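Local atomic coordinates of uncharacterized protein Q64V53_BACFR (Bacteroides fragilis, PDB entry 2RA8), a protein that is of unknown function but joins a WGR domain, a module found in some DNA-binding proteins, to a leucine-rich-repeat region. Residues A[21-26]-A[40-45]; A[254-259]-A[281-286]; A[276-281]-A[304-309]. All coordinates share one frame; numbering follows the deposited sequence.

Interaction 1 lies at the surface, in the WGR domain, about 42 Å from interaction 2 and 46 Å from interaction 3, centre to centre. It joins antiparallel strands of a hairpin. Interactions 2 and 3 belong to the leucine-rich-repeat part, have centres about 10 Å apart and share Leu281. Interaction 2 is buried and couples two adjacent strands of the long parallel sheet through backbone bonds, with an indole-carboxylate bond on one face. Interaction 3, partly buried, holds neighbouring connections that lead into strands, chiefly by leucine packing, with a histidine ring set against backbone carbonyls. Met284 of interaction 2 packs on Leu309 of interaction 3, and Leu254 O is bonded by Gln280 NE2.

Interaction 1. Residues A[21-26]-A[40-45]; sequences RGTDVI and VKNFSS
Val25 and Lys41 form the hydrogen-bonded antiparallel pair of this beta hairpin in the WGR domain. Val25 N reaches Lys41 O at 2.9 Å, and Lys41 N returns to Val25 O at 3.0 Å. A water also links the pair, accepting from Lys41 NZ at 2.8 Å and giving a weak bond to Val25 O. Two residues along each segment, past the Asp24-Asn42 pair, Phe43 N donates to Thr23 O over 2.8 Å, a more bent bond at 135°. Phe43 swings its ring beside the backbone N (chi1 -71°), so that the CD2-CE2 side lies against Val25: CE2 is 3.4 Å from Val25 CG2, and Thr23 O sits at the ring edge, in its plane. Both side chains pack on Ala49 of helix 46-62. The other face carries Asp24, Ile26, Val40 and Asn42. From the turn, as modelled, Thr23 OG1 donates to Asn42 OD1; Asp24 OD1, another acceptor, lies 2.8 Å from Asn42 OD1, so the amide orientation, and with it this bond, is less sure. Further out, a type II' turn from Arg21 to Asp24 delivers strand 24-31, and Ser45 OG caps helix 46-62 through Glu48 N.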
loop_
_atom_site.group_PDB
_atom_site.type_symbol
_atom_site.label_atom_id
_atom_site.label_comp_id
_atom_site.label_asym_id
_atom_site.label_seq_id
_atom_site.Cartn_x
_atom_site.Cartn_y
_atom_site.Cartn_z
ATOM N N ARG A 21 27.126 8.140 -19.514
ATOM C CA ARG A 21 28.135 9.018 -20.088
ATOM C C ARG A 21 29.312 9.066 -19.153
ATOM O O ARG A 21 29.250 9.678 -18.084
ATOM C CB ARG A 21 27.568 10.422 -20.319
ATOM C CG ARG A 21 26.637 10.495 -21.519
ATOM C CD ARG A 21 26.154 11.910 -21.771
ATOM N NE ARG A 21 25.269 11.972 -22.932
ATOM C CZ ARG A 21 24.739 13.091 -23.416
ATOM N NH1 ARG A 21 25.002 14.258 -22.842
ATOM N NH2 ARG A 21 23.946 13.043 -24.480
ATOM N N GLY A 22 30.385 8.386 -19.546
ATOM C CA GLY A 22 31.573 8.340 -18.723
ATOM C C GLY A 22 31.322 7.428 -17.542
ATOM O O GLY A 22 31.036 6.244 -17.714
ATOM N N THR A 23 31.427 7.984 -16.340
ATOM C CA THR A 23 31.204 7.230 -15.114
ATOM C C THR A 23 29.853 7.589 -14.525
ATOM O O THR A 23 29.484 7.120 -13.449
ATOM C CB THR A 23 32.297 7.548 -14.070
ATOM O OG1 THR A 23 32.432 8.972 -13.952
ATOM C CG2 THR A 23 33.634 6.942 -14.483
ATOM N N ASP A 24 29.111 8.435 -15.230
ATOM C CA ASP A 24 27.793 8.858 -14.773
ATOM C C ASP A 24 26.655 8.138 -15.458
ATOM O O ASP A 24 26.670 7.936 -16.677
ATOM C CB ASP A 24 27.605 10.366 -14.994
ATOM C CG ASP A 24 28.501 11.212 -14.093
ATOM O OD1 ASP A 24 28.621 10.880 -12.896
ATOM O OD2 ASP A 24 29.073 12.208 -14.578
ATOM N N VAL A 25 25.664 7.740 -14.663
ATOM C CA VAL A 25 24.468 7.090 -15.178
ATOM C C VAL A 25 23.396 8.152 -15.037
ATOM O O VAL A 25 23.156 8.663 -13.935
ATOM C CB VAL A 25 24.073 5.844 -14.347
ATOM C CG1 VAL A 25 22.735 5.303 -14.836
ATOM C CG2 VAL A 25 25.146 4.759 -14.469
ATOM N N ILE A 26 22.766 8.505 -16.152
ATOM C CA ILE A 26 21.734 9.534 -16.160
ATOM C C ILE A 26 20.348 8.983 -16.425
ATOM O O ILE A 26 20.069 8.447 -17.503
ATOM C CB ILE A 26 22.061 10.608 -17.214
ATOM C CG1 ILE A 26 23.491 11.118 -16.999
ATOM C CG2 ILE A 26 21.062 11.754 -17.120
ATOM C CD1 ILE A 26 24.004 12.000 -18.111
ATOM N N VAL A 40 21.210 11.787 -11.500
ATOM C CA VAL A 40 22.544 11.467 -11.979
ATOM C C VAL A 40 23.293 10.770 -10.879
ATOM O O VAL A 40 23.262 11.191 -9.718
ATOM C CB VAL A 40 23.288 12.740 -12.383
ATOM C CG1 VAL A 40 24.624 12.384 -13.025
ATOM C CG2 VAL A 40 22.419 13.560 -13.330
ATOM N N LYS A 41 23.967 9.683 -11.226
ATOM C CA LYS A 41 24.712 8.920 -10.236
ATOM C C LYS A 41 26.079 8.610 -10.761
ATOM O O LYS A 41 26.224 7.987 -11.816
ATOM C CB LYS A 41 23.953 7.627 -9.909
ATOM C CG LYS A 41 24.474 6.866 -8.712
ATOM C CD LYS A 41 23.390 5.978 -8.087
ATOM C CE LYS A 41 22.822 4.932 -9.052
ATOM N NZ LYS A 41 21.798 5.456 -10.018
ATOM N N ASN A 42 27.097 9.058 -10.032
ATOM C CA ASN A 42 28.481 8.839 -10.435
ATOM C C ASN A 42 29.018 7.542 -9.909
ATOM O O ASN A 42 28.670 7.108 -8.811
ATOM C CB ASN A 42 29.365 9.989 -9.956
ATOM C CG ASN A 42 30.761 9.930 -10.543
ATOM O OD1 ASN A 42 30.930 9.804 -11.753
ATOM N ND2 ASN A 42 31.769 10.028 -9.689
ATOM N N PHE A 43 29.876 6.913 -10.703
ATOM C CA PHE A 43 30.476 5.639 -10.339
ATOM C C PHE A 43 31.983 5.695 -10.427
ATOM O O PHE A 43 32.549 6.562 -11.100
ATOM C CB PHE A 43 29.933 4.532 -11.253
ATOM C CG PHE A 43 28.502 4.192 -10.986
ATOM C CD1 PHE A 43 28.175 3.131 -10.151
ATOM C CD2 PHE A 43 27.483 4.978 -11.502
ATOM C CE1 PHE A 43 26.857 2.860 -9.834
ATOM C CE2 PHE A 43 26.164 4.712 -11.188
ATOM C CZ PHE A 43 25.853 3.650 -10.349
ATOM N N SER A 44 32.626 4.760 -9.738
ATOM C CA SER A 44 34.077 4.661 -9.689
ATOM C C SER A 44 34.733 4.450 -11.029
ATOM O O SER A 44 35.910 4.768 -11.195
ATOM C CB SER A 44 34.487 3.523 -8.752
ATOM O OG SER A 44 33.944 2.286 -9.182
ATOM N N SER A 45 33.988 3.920 -11.995
ATOM C CA SER A 45 34.549 3.668 -13.322
ATOM C C SER A 45 33.469 3.460 -14.353
ATOM O O SER A 45 32.305 3.272 -14.011
ATOM C CB SER A 45 35.417 2.417 -13.281
ATOM O OG SER A 45 34.611 1.281 -13.008
HETATM O O HOH W 1 20.878 7.447 -11.696
#

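Interaction 2. Residues A[254-259]-A[281-286]; sequences LKWLGI and LETMDI
The indole of Trp256 carries the methyl of Thr283 on one face: CG2 stands 3.6 Å from the centroid of the six-membered ring, only 13° off the normal, a CH-pi contact. At the indole edge, Asp285 OD2 accepts from Trp256 NE1 at 2.8 Å through its anti lone pair, close to the ring plane, while the carboxylate is turned 68° against the ring. Trp256 CG is anti to its backbone N (chi1 -178°), which lays the ring across the neighbouring strand; Lys223 adds a cation-pi contact. Asp285 OD1 is held by Ser287 OG and Asn313 ND2, so both carboxylate oxygens are bonded, which holds the group's rotation. Just before the strands, Lys255 O accepts from both Glu282 N, at 2.8 Å, and Thr283 N, at 2.9 Å. Asp285 N to Leu257 O continues the pairing. Leu257, on the face away from Trp256, meets Leu281 CD1 with its CB at 4.0 Å, and Leu254 CD2 lies beside Leu281 CD2. Lys255 runs beside Glu282, its NZ salt-bridged to Glu222. Leu254, Leu257 and Ile259, echoed by Leu281, Met284 (selenomethionine in the crystal) and Ile286, fit the LxxLxL pattern of leucine-rich repeats, here joined through helix 265-274 as a beta-alpha-beta unit.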
loop_
_atom_site.group_PDB
_atom_site.type_symbol
_atom_site.label_atom_id
_atom_site.label_comp_id
_atom_site.label_asym_id
_atom_site.label_seq_id
_atom_site.Cartn_x
_atom_site.Cartn_y
_atom_site.Cartn_z
ATOM N N LEU A 254 -8.007 -18.815 -23.911
ATOM C CA LEU A 254 -7.603 -18.426 -22.556
ATOM C C LEU A 254 -6.152 -18.817 -22.257
ATOM O O LEU A 254 -5.710 -19.911 -22.616
ATOM C CB LEU A 254 -8.526 -19.073 -21.527
ATOM C CG LEU A 254 -8.546 -18.398 -20.151
ATOM C CD1 LEU A 254 -9.295 -17.075 -20.233
ATOM C CD2 LEU A 254 -9.217 -19.310 -19.145
ATOM N N LYS A 255 -5.406 -17.905 -21.627
ATOM C CA LYS A 255 -4.002 -18.137 -21.265
ATOM C C LYS A 255 -3.806 -18.014 -19.769
ATOM O O LYS A 255 -2.955 -18.687 -19.184
ATOM C CB LYS A 255 -3.081 -17.105 -21.923
ATOM C CG LYS A 255 -2.951 -17.205 -23.426
ATOM C CD LYS A 255 -1.958 -16.172 -23.950
ATOM C CE LYS A 255 -1.835 -16.226 -25.469
ATOM N NZ LYS A 255 -3.127 -15.924 -26.150
ATOM N N TRP A 256 -4.576 -17.123 -19.154
ATOM C CA TRP A 256 -4.496 -16.888 -17.716
ATOM C C TRP A 256 -5.855 -17.123 -17.115
ATOM O O TRP A 256 -6.836 -16.487 -17.500
ATOM C CB TRP A 256 -4.035 -15.433 -17.447
ATOM C CG TRP A 256 -3.844 -15.045 -15.992
ATOM C CD1 TRP A 256 -4.724 -15.239 -14.967
ATOM C CD2 TRP A 256 -2.724 -14.343 -15.435
ATOM N NE1 TRP A 256 -4.221 -14.699 -13.798
ATOM C CE2 TRP A 256 -3.000 -14.145 -14.059
ATOM C CE3 TRP A 256 -1.518 -13.868 -15.962
ATOM C CZ2 TRP A 256 -2.108 -13.483 -13.212
ATOM C CZ3 TRP A 256 -0.631 -13.213 -15.118
ATOM C CH2 TRP A 256 -0.931 -13.029 -13.755
ATOM N N LEU A 257 -5.933 -18.070 -16.187
ATOM C CA LEU A 257 -7.185 -18.362 -15.497
ATOM C C LEU A 257 -6.948 -18.285 -14.012
ATOM O O LEU A 257 -5.964 -18.826 -13.500
ATOM C CB LEU A 257 -7.698 -19.757 -15.842
ATOM C CG LEU A 257 -8.907 -20.279 -15.035
ATOM C CD1 LEU A 257 -10.121 -19.334 -15.159
ATOM C CD2 LEU A 257 -9.259 -21.664 -15.550
ATOM N N GLY A 258 -7.852 -17.608 -13.317
ATOM C CA GLY A 258 -7.726 -17.474 -11.884
ATOM C C GLY A 258 -9.037 -17.443 -11.118
ATOM O O GLY A 258 -9.959 -16.679 -11.437
ATOM N N ILE A 259 -9.131 -18.321 -10.125
ATOM C CA ILE A 259 -10.280 -18.376 -9.233
ATOM C C ILE A 259 -9.501 -18.179 -7.963
ATOM O O ILE A 259 -8.826 -19.089 -7.482
ATOM C CB ILE A 259 -10.984 -19.749 -9.262
ATOM C CG1 ILE A 259 -11.490 -20.052 -10.684
ATOM C CG2 ILE A 259 -12.144 -19.748 -8.281
ATOM C CD1 ILE A 259 -12.399 -18.986 -11.259
ATOM N N LEU A 281 -3.147 -23.357 -20.965
ATOM C CA LEU A 281 -2.813 -22.229 -20.093
ATOM C C LEU A 281 -1.356 -21.932 -19.926
ATOM O O LEU A 281 -0.514 -22.816 -20.003
ATOM C CB LEU A 281 -3.400 -22.440 -18.696
ATOM C CG LEU A 281 -4.922 -22.508 -18.552
ATOM C CD1 LEU A 281 -5.283 -22.728 -17.087
ATOM C CD2 LEU A 281 -5.534 -21.217 -19.059
ATOM N N GLU A 282 -1.055 -20.662 -19.689
ATOM C CA GLU A 282 0.311 -20.238 -19.447
ATOM C C GLU A 282 0.391 -19.932 -17.976
ATOM O O GLU A 282 1.421 -20.149 -17.338
ATOM C CB GLU A 282 0.652 -18.956 -20.212
ATOM C CG GLU A 282 0.494 -19.045 -21.712
ATOM C CD GLU A 282 1.052 -17.827 -22.426
ATOM O OE1 GLU A 282 0.814 -16.694 -21.956
ATOM O OE2 GLU A 282 1.724 -18.003 -23.462
ATOM N N THR A 283 -0.709 -19.429 -17.423
ATOM C CA THR A 283 -0.735 -19.053 -16.011
ATOM C C THR A 283 -1.871 -19.646 -15.207
ATOM O O THR A 283 -3.035 -19.573 -15.595
ATOM C CB THR A 283 -0.795 -17.506 -15.865
ATOM O OG1 THR A 283 0.294 -16.916 -16.587
ATOM C CG2 THR A 283 -0.704 -17.092 -14.384
HETATM N N MSE A 284 -1.521 -20.252 -14.077
HETATM C CA MSE A 284 -2.496 -20.826 -13.159
HETATM C C MSE A 284 -2.466 -19.858 -11.997
HETATM O O MSE A 284 -1.444 -19.689 -11.347
HETATM C CB MSE A 284 -2.055 -22.213 -12.698
HETATM C CG MSE A 284 -2.995 -22.866 -11.706
HETATM SE SE MSE A 284 -2.291 -24.548 -11.039
HETATM C CE MSE A 284 -2.534 -24.251 -9.155
ATOM N N ASP A 285 -3.592 -19.216 -11.742
ATOM C CA ASP A 285 -3.697 -18.206 -10.696
ATOM C C ASP A 285 -4.520 -18.733 -9.549
ATOM O O ASP A 285 -5.726 -18.908 -9.675
ATOM C CB ASP A 285 -4.371 -16.965 -11.288
ATOM C CG ASP A 285 -4.168 -15.708 -10.458
ATOM O OD1 ASP A 285 -3.893 -15.792 -9.237
ATOM O OD2 ASP A 285 -4.310 -14.618 -11.048
ATOM N N ILE A 286 -3.863 -18.999 -8.425
ATOM C CA ILE A 286 -4.527 -19.511 -7.240
ATOM C C ILE A 286 -4.037 -18.724 -6.064
ATOM O O ILE A 286 -3.619 -19.280 -5.051
ATOM C CB ILE A 286 -4.217 -21.005 -7.028
ATOM C CG1 ILE A 286 -2.706 -21.239 -7.081
ATOM C CG2 ILE A 286 -4.919 -21.836 -8.104
ATOM C CD1 ILE A 286 -2.256 -22.520 -6.403
#

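Interaction 3. Residues A[276-281]-A[304-309]; sequences DILPQL and DKIKHL
Leu278 reaches across to Lys305, Ile306, His308 and Leu309, tying together two neighbouring connections of the leucine-rich-repeat fold: the loop that leads into strand 283-285, and the weakly bonded helix around 304-306 with the type I turn that starts at Ile306. Starting from CB, the chain is directed anti to the backbone N (chi1 179°), which carries CG over to 3.7 Å from Lys305 O and 4.0 Å from His308 NE2. There it forks. CD1 goes to Leu309 CD2 at 4.1 Å and brushes the imidazole; CD2 comes to 3.5 Å from Lys305 O and touches Lys305 CB and Ile306 CG2. The rest of Lys305 extends away, and its NZ bonds to Leu273 O of helix 265-274. His308 has CG between its backbone N and carbonyl carbon (chi1 67°), turning the imidazole toward the 276-281 segment; Pro279 O lies 3.3 Å above one ring face toward the rim, Leu309 CG over the opposite one, and Leu281 O at the edge, in plane. The turn, closed by Leu309 N to Ile306 O at 2.8 Å, presents His308 and Leu309 to the other segment. Leu309 CD2 nestles against Leu281, 3.9 Å from its CB and 3.2 Å from its O.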
loop_
_atom_site.group_PDB
_atom_site.type_symbol
_atom_site.label_atom_id
_atom_site.label_comp_id
_atom_site.label_asym_id
_atom_site.label_seq_id
_atom_site.Cartn_x
_atom_site.Cartn_y
_atom_site.Cartn_z
ATOM N N ASP A 276 -9.667 -29.793 -18.897
ATOM C CA ASP A 276 -9.112 -29.958 -20.228
ATOM C C ASP A 276 -8.556 -28.642 -20.716
ATOM O O ASP A 276 -7.927 -28.581 -21.767
ATOM C CB ASP A 276 -10.184 -30.485 -21.195
ATOM C CG ASP A 276 -11.248 -29.453 -21.520
ATOM O OD1 ASP A 276 -11.364 -28.446 -20.790
ATOM O OD2 ASP A 276 -11.978 -29.661 -22.511
ATOM N N ILE A 277 -8.773 -27.579 -19.947
ATOM C CA ILE A 277 -8.270 -26.264 -20.329
ATOM C C ILE A 277 -6.820 -26.095 -19.915
ATOM O O ILE A 277 -6.061 -25.383 -20.576
ATOM C CB ILE A 277 -9.144 -25.112 -19.710
ATOM C CG1 ILE A 277 -8.841 -23.782 -20.419
ATOM C CG2 ILE A 277 -8.856 -24.962 -18.207
ATOM C CD1 ILE A 277 -9.888 -22.697 -20.170
ATOM N N LEU A 278 -6.414 -26.777 -18.844
ATOM C CA LEU A 278 -5.041 -26.672 -18.328
ATOM C C LEU A 278 -3.917 -26.777 -19.352
ATOM O O LEU A 278 -2.968 -25.996 -19.320
ATOM C CB LEU A 278 -4.808 -27.709 -17.214
ATOM C CG LEU A 278 -3.402 -27.757 -16.586
ATOM C CD1 LEU A 278 -3.023 -26.395 -16.018
ATOM C CD2 LEU A 278 -3.375 -28.803 -15.488
ATOM N N PRO A 279 -3.992 -27.747 -20.279
ATOM C CA PRO A 279 -2.921 -27.865 -21.274
ATOM C C PRO A 279 -2.582 -26.611 -22.067
ATOM O O PRO A 279 -1.430 -26.420 -22.458
ATOM C CB PRO A 279 -3.416 -28.988 -22.174
ATOM C CG PRO A 279 -4.129 -29.886 -21.201
ATOM C CD PRO A 279 -4.921 -28.889 -20.371
ATOM N N GLN A 280 -3.569 -25.751 -22.310
ATOM C CA GLN A 280 -3.341 -24.528 -23.084
ATOM C C GLN A 280 -2.916 -23.315 -22.274
ATOM O O GLN A 280 -2.391 -22.346 -22.829
ATOM C CB GLN A 280 -4.610 -24.141 -23.845
ATOM C CG GLN A 280 -5.690 -23.551 -22.951
ATOM C CD GLN A 280 -7.001 -23.339 -23.677
ATOM O OE1 GLN A 280 -7.560 -24.275 -24.246
ATOM N NE2 GLN A 280 -7.506 -22.108 -23.652
ATOM N N LEU A 281 -3.147 -23.357 -20.965
ATOM C CA LEU A 281 -2.813 -22.229 -20.093
ATOM C C LEU A 281 -1.356 -21.932 -19.926
ATOM O O LEU A 281 -0.514 -22.816 -20.003
ATOM C CB LEU A 281 -3.400 -22.440 -18.696
ATOM C CG LEU A 281 -4.922 -22.508 -18.552
ATOM C CD1 LEU A 281 -5.283 -22.728 -17.087
ATOM C CD2 LEU A 281 -5.534 -21.217 -19.059
ATOM N N ASP A 304 3.718 -33.399 -14.035
ATOM C CA ASP A 304 3.507 -33.708 -15.447
ATOM C C ASP A 304 2.454 -32.841 -16.099
ATOM O O ASP A 304 2.615 -32.409 -17.241
ATOM C CB ASP A 304 3.127 -35.190 -15.611
ATOM C CG ASP A 304 1.826 -35.546 -14.904
ATOM O OD1 ASP A 304 1.640 -35.126 -13.739
ATOM O OD2 ASP A 304 0.993 -36.259 -15.509
ATOM N N LYS A 305 1.371 -32.573 -15.377
ATOM C CA LYS A 305 0.283 -31.758 -15.908
ATOM C C LYS A 305 0.526 -30.274 -15.916
ATOM O O LYS A 305 -0.142 -29.547 -16.653
ATOM C CB LYS A 305 -1.005 -32.003 -15.121
ATOM C CG LYS A 305 -1.587 -33.387 -15.264
ATOM C CD LYS A 305 -2.881 -33.487 -14.491
ATOM C CE LYS A 305 -3.539 -34.839 -14.680
ATOM N NZ LYS A 305 -4.842 -34.904 -13.961
ATOM N N ILE A 306 1.474 -29.800 -15.114
ATOM C CA ILE A 306 1.722 -28.366 -15.039
ATOM C C ILE A 306 3.062 -27.850 -15.505
ATOM O O ILE A 306 3.242 -26.638 -15.640
ATOM C CB ILE A 306 1.491 -27.857 -13.598
ATOM C CG1 ILE A 306 2.515 -28.481 -12.643
ATOM C CG2 ILE A 306 0.082 -28.195 -13.163
ATOM C CD1 ILE A 306 2.484 -27.897 -11.242
ATOM N N LYS A 307 4.002 -28.750 -15.778
ATOM C CA LYS A 307 5.347 -28.352 -16.193
ATOM C C LYS A 307 5.433 -27.499 -17.429
ATOM O O LYS A 307 6.510 -27.032 -17.789
ATOM C CB LYS A 307 6.236 -29.591 -16.374
ATOM C CG LYS A 307 5.720 -30.613 -17.379
ATOM C CD LYS A 307 6.684 -31.786 -17.499
ATOM C CE LYS A 307 6.232 -32.788 -18.553
ATOM N NZ LYS A 307 7.197 -33.916 -18.675
ATOM N N HIS A 308 4.304 -27.281 -18.087
ATOM C CA HIS A 308 4.265 -26.471 -19.299
ATOM C C HIS A 308 3.880 -25.040 -18.992
ATOM O O HIS A 308 4.057 -24.154 -19.825
ATOM C CB HIS A 308 3.248 -27.055 -20.266
ATOM C CG HIS A 308 1.837 -26.944 -19.783
ATOM N ND1 HIS A 308 1.090 -25.795 -19.941
ATOM C CD2 HIS A 308 1.051 -27.816 -19.111
ATOM C CE1 HIS A 308 -0.096 -25.967 -19.386
ATOM N NE2 HIS A 308 -0.145 -27.184 -18.873
ATOM N N LEU A 309 3.339 -24.811 -17.801
ATOM C CA LEU A 309 2.926 -23.469 -17.401
ATOM C C LEU A 309 4.116 -22.555 -17.321
ATOM O O LEU A 309 5.242 -23.004 -17.106
ATOM C CB LEU A 309 2.223 -23.499 -16.035
ATOM C CG LEU A 309 0.878 -24.228 -15.948
ATOM C CD1 LEU A 309 0.372 -24.216 -14.511
ATOM C CD2 LEU A 309 -0.131 -23.549 -16.866
#